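PDB 4QY7: uncharacterized protein YobA from Bacillus subtilis subsp. subtilis str. 168, which is of unknown function but belongs to the DUF3221 family and adopts an OB-fold. Local coordinates for residues Y35-S38 / E39-M43. Residues are numbered along the deposited sequence; the frame is centred on the assembly and turned at random. Where two conformers were deposited one is given.
Sequences YNLS and EGQLM
A capping box between S38 and Q41 opens helix 39-45, and it illustrates how a helix start can be closed by two reciprocal bonds. In one direction the backbone N of Q41 donates to OG of S38, the N-cap residue, over 3.0 Å. In the other, the S38 N-H donates to OE1 of Q41 at 2.9 Å; the bond is almost straight (172° at the hydrogen) and meets the amide oxygen in its carbonyl plane, on a lone pair. The hydroxyl owes its reach to a chi1 of 67°, which sets OG between the backbone N and the carbonyl carbon of S38. S38 OG also makes a weak hydrogen bond, 3.4 Å, to Q41 OE1. A water 2.6 Å from Q41 OE1 probably donates to it as well, which would give this oxygen a third donor beside the S38 N-H and the weak hydroxyl bond. The first helical turn is completed by L42 N, which donates to S38 O at 2.9 Å.

In the OB-fold of this protein the helix follows the loop after strand 20-24, and L42 faces strand 7-16, touching V14 and L15. Beside the polar box runs a small apolar patch. L37 lies across the Q41 side chain at about a right angle, its CD2 3.6 Å from Q41 OE1, while its other methyl, CD1, comes 4.1 Å from CD2 of L42. With an alanine in place of L42, L37 CD1 would probably lose this methyl partner, and a gap is likely to open between the helix and strand 7-16. On strand 20-24, E39 touches I22, and its carboxylate forms a long, weak ion pair with R20.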
ATOM      1  N   TYR A  35     -13.684   5.617  -0.627  1.00 19.29           N
ATOM      2  CA  TYR A  35     -13.690   4.384  -1.415  1.00 20.55           C
ATOM      3  C   TYR A  35     -14.508   4.524  -2.714  1.00 25.31           C
ATOM      4  O   TYR A  35     -14.590   3.556  -3.476  1.00 26.46           O
ATOM      5  CB  TYR A  35     -14.189   3.201  -0.541  1.00 21.68           C
ATOM      6  CG  TYR A  35     -13.233   2.922   0.607  1.00 21.71           C
ATOM      7  CD1 TYR A  35     -12.081   2.168   0.414  1.00 22.30           C
ATOM      8  CD2 TYR A  35     -13.429   3.495   1.866  1.00 22.13           C
ATOM      9  CE1 TYR A  35     -11.161   1.976   1.443  1.00 22.71           C
ATOM     10  CE2 TYR A  35     -12.498   3.340   2.886  1.00 21.69           C
ATOM     11  CZ  TYR A  35     -11.387   2.539   2.687  1.00 28.28           C
ATOM     12  OH  TYR A  35     -10.460   2.370   3.690  1.00 28.72           O
ATOM     13  N   ASN A  36     -15.086   5.698  -3.021  1.00 22.29           N
ATOM     14  CA  ASN A  36     -15.738   5.861  -4.326  1.00 23.50           C
ATOM     15  C   ASN A  36     -14.905   6.824  -5.174  1.00 26.49           C
ATOM     16  O   ASN A  36     -15.323   7.179  -6.272  1.00 29.59           O
ATOM     17  CB  ASN A  36     -17.202   6.296  -4.195  1.00 27.68           C
ATOM     18  CG  ASN A  36     -17.441   7.650  -3.573  1.00 36.95           C
ATOM     19  OD1 ASN A  36     -16.719   8.625  -3.852  1.00 30.30           O
ATOM     20  ND2 ASN A  36     -18.539   7.776  -2.804  1.00 29.61           N
ATOM     21  N   LEU A  37     -13.720   7.249  -4.684  1.00 22.63           N
ATOM     22  CA  LEU A  37     -12.892   8.163  -5.452  1.00 21.72           C
ATOM     23  C   LEU A  37     -12.108   7.414  -6.498  1.00 25.79           C
ATOM     24  O   LEU A  37     -11.706   6.260  -6.288  1.00 23.85           O
ATOM     25  CB  LEU A  37     -11.912   8.911  -4.533  1.00 20.41           C
ATOM     26  CG  LEU A  37     -12.543   9.844  -3.500  1.00 23.38           C
ATOM     27  CD1 LEU A  37     -11.492  10.406  -2.565  1.00 21.73           C
ATOM     28  CD2 LEU A  37     -13.290  10.984  -4.168  1.00 28.02           C
ATOM     29  N   SER A  38     -11.838   8.086  -7.616  1.00 25.78           N
ATOM     30  CA  SER A  38     -11.001   7.498  -8.652  1.00 26.10           C
ATOM     31  C   SER A  38      -9.557   7.531  -8.204  1.00 28.26           C
ATOM     32  O   SER A  38      -9.198   8.262  -7.269  1.00 27.07           O
ATOM     33  CB  SER A  38     -11.138   8.268  -9.964  1.00 29.24           C
ATOM     34  OG  SER A  38     -10.586   9.569  -9.810  1.00 32.14           O
ATOM     35  N   GLU A  39      -8.700   6.796  -8.902  1.00 25.05           N
ATOM     36  CA  GLU A  39      -7.285   6.847  -8.596  1.00 24.83           C
ATOM     37  C   GLU A  39      -6.767   8.286  -8.723  1.00 27.38           C
ATOM     38  O   GLU A  39      -6.038   8.728  -7.847  1.00 25.86           O
ATOM     39  CB  GLU A  39      -6.506   5.903  -9.512  1.00 26.91           C
ATOM     40  CG  GLU A  39      -5.025   5.928  -9.185  1.00 31.98           C
ATOM     41  CD  GLU A  39      -4.215   4.838  -9.840  1.00 45.83           C
ATOM     42  OE1 GLU A  39      -4.801   3.829 -10.295  1.00 41.22           O
ATOM     43  OE2 GLU A  39      -2.973   4.967  -9.823  1.00 32.53           O
ATOM     44  N   GLY A  40      -7.199   9.020  -9.758  1.00 26.90           N
ATOM     45  CA  GLY A  40      -6.803  10.414  -9.943  1.00 27.56           C
ATOM     46  C   GLY A  40      -7.216  11.303  -8.788  1.00 30.03           C
ATOM     47  O   GLY A  40      -6.452  12.160  -8.341  1.00 30.62           O
ATOM     48  N   GLN A  41      -8.436  11.099  -8.284  1.00 24.90           N
ATOM     49  CA  GLN A  41      -8.943  11.885  -7.159  1.00 23.95           C
ATOM     50  C   GLN A  41      -8.204  11.555  -5.879  1.00 25.97           C
ATOM     51  O   GLN A  41      -7.980  12.457  -5.058  1.00 25.25           O
ATOM     52  CB  GLN A  41     -10.428  11.628  -6.963  1.00 24.87           C
ATOM     53  CG  GLN A  41     -11.298  12.322  -8.012  1.00 25.21           C
ATOM     54  CD  GLN A  41     -12.745  11.937  -7.880  1.00 39.73           C
ATOM     55  OE1 GLN A  41     -13.090  10.750  -7.784  1.00 29.14           O
ATOM     56  NE2 GLN A  41     -13.639  12.928  -7.873  1.00 33.83           N
ATOM     57  N   LEU A  42      -7.870  10.256  -5.673  1.00 23.17           N
ATOM     58  CA  LEU A  42      -7.076   9.859  -4.506  1.00 21.90           C
ATOM     59  C   LEU A  42      -5.706  10.493  -4.571  1.00 25.41           C
ATOM     60  O   LEU A  42      -5.225  10.952  -3.533  1.00 24.80           O
ATOM     61  CB  LEU A  42      -6.887   8.335  -4.425  1.00 20.60           C
ATOM     62  CG  LEU A  42      -8.112   7.527  -4.067  1.00 23.73           C
ATOM     63  CD1 LEU A  42      -7.889   6.089  -4.399  1.00 23.39           C
ATOM     64  CD2 LEU A  42      -8.484   7.675  -2.575  1.00 21.31           C
HETATM   65  N   MSE A  43      -5.081  10.516  -5.798  1.00 24.79           N
HETATM   66  CA  MSE A  43      -3.752  11.124  -5.980  0.65 24.85           C
HETATM   67  C   MSE A  43      -3.777  12.591  -5.548  1.00 32.39           C
HETATM   68  O   MSE A  43      -2.823  13.061  -4.921  1.00 33.90           O
HETATM   69  CB  MSE A  43      -3.266  10.996  -7.438  0.65 25.64           C
HETATM   70  CG  MSE A  43      -3.033   9.553  -7.887  0.65 28.21           C
HETATM   71 SE   MSE A  43      -1.551   8.714  -7.014  0.49 30.04          SE
HETATM   72  CE  MSE A  43      -2.140   6.912  -6.995  0.65 26.55           C
TER
HETATM   73  O   HOH W   1     -15.259   9.618  -8.648  1.00 37.59           O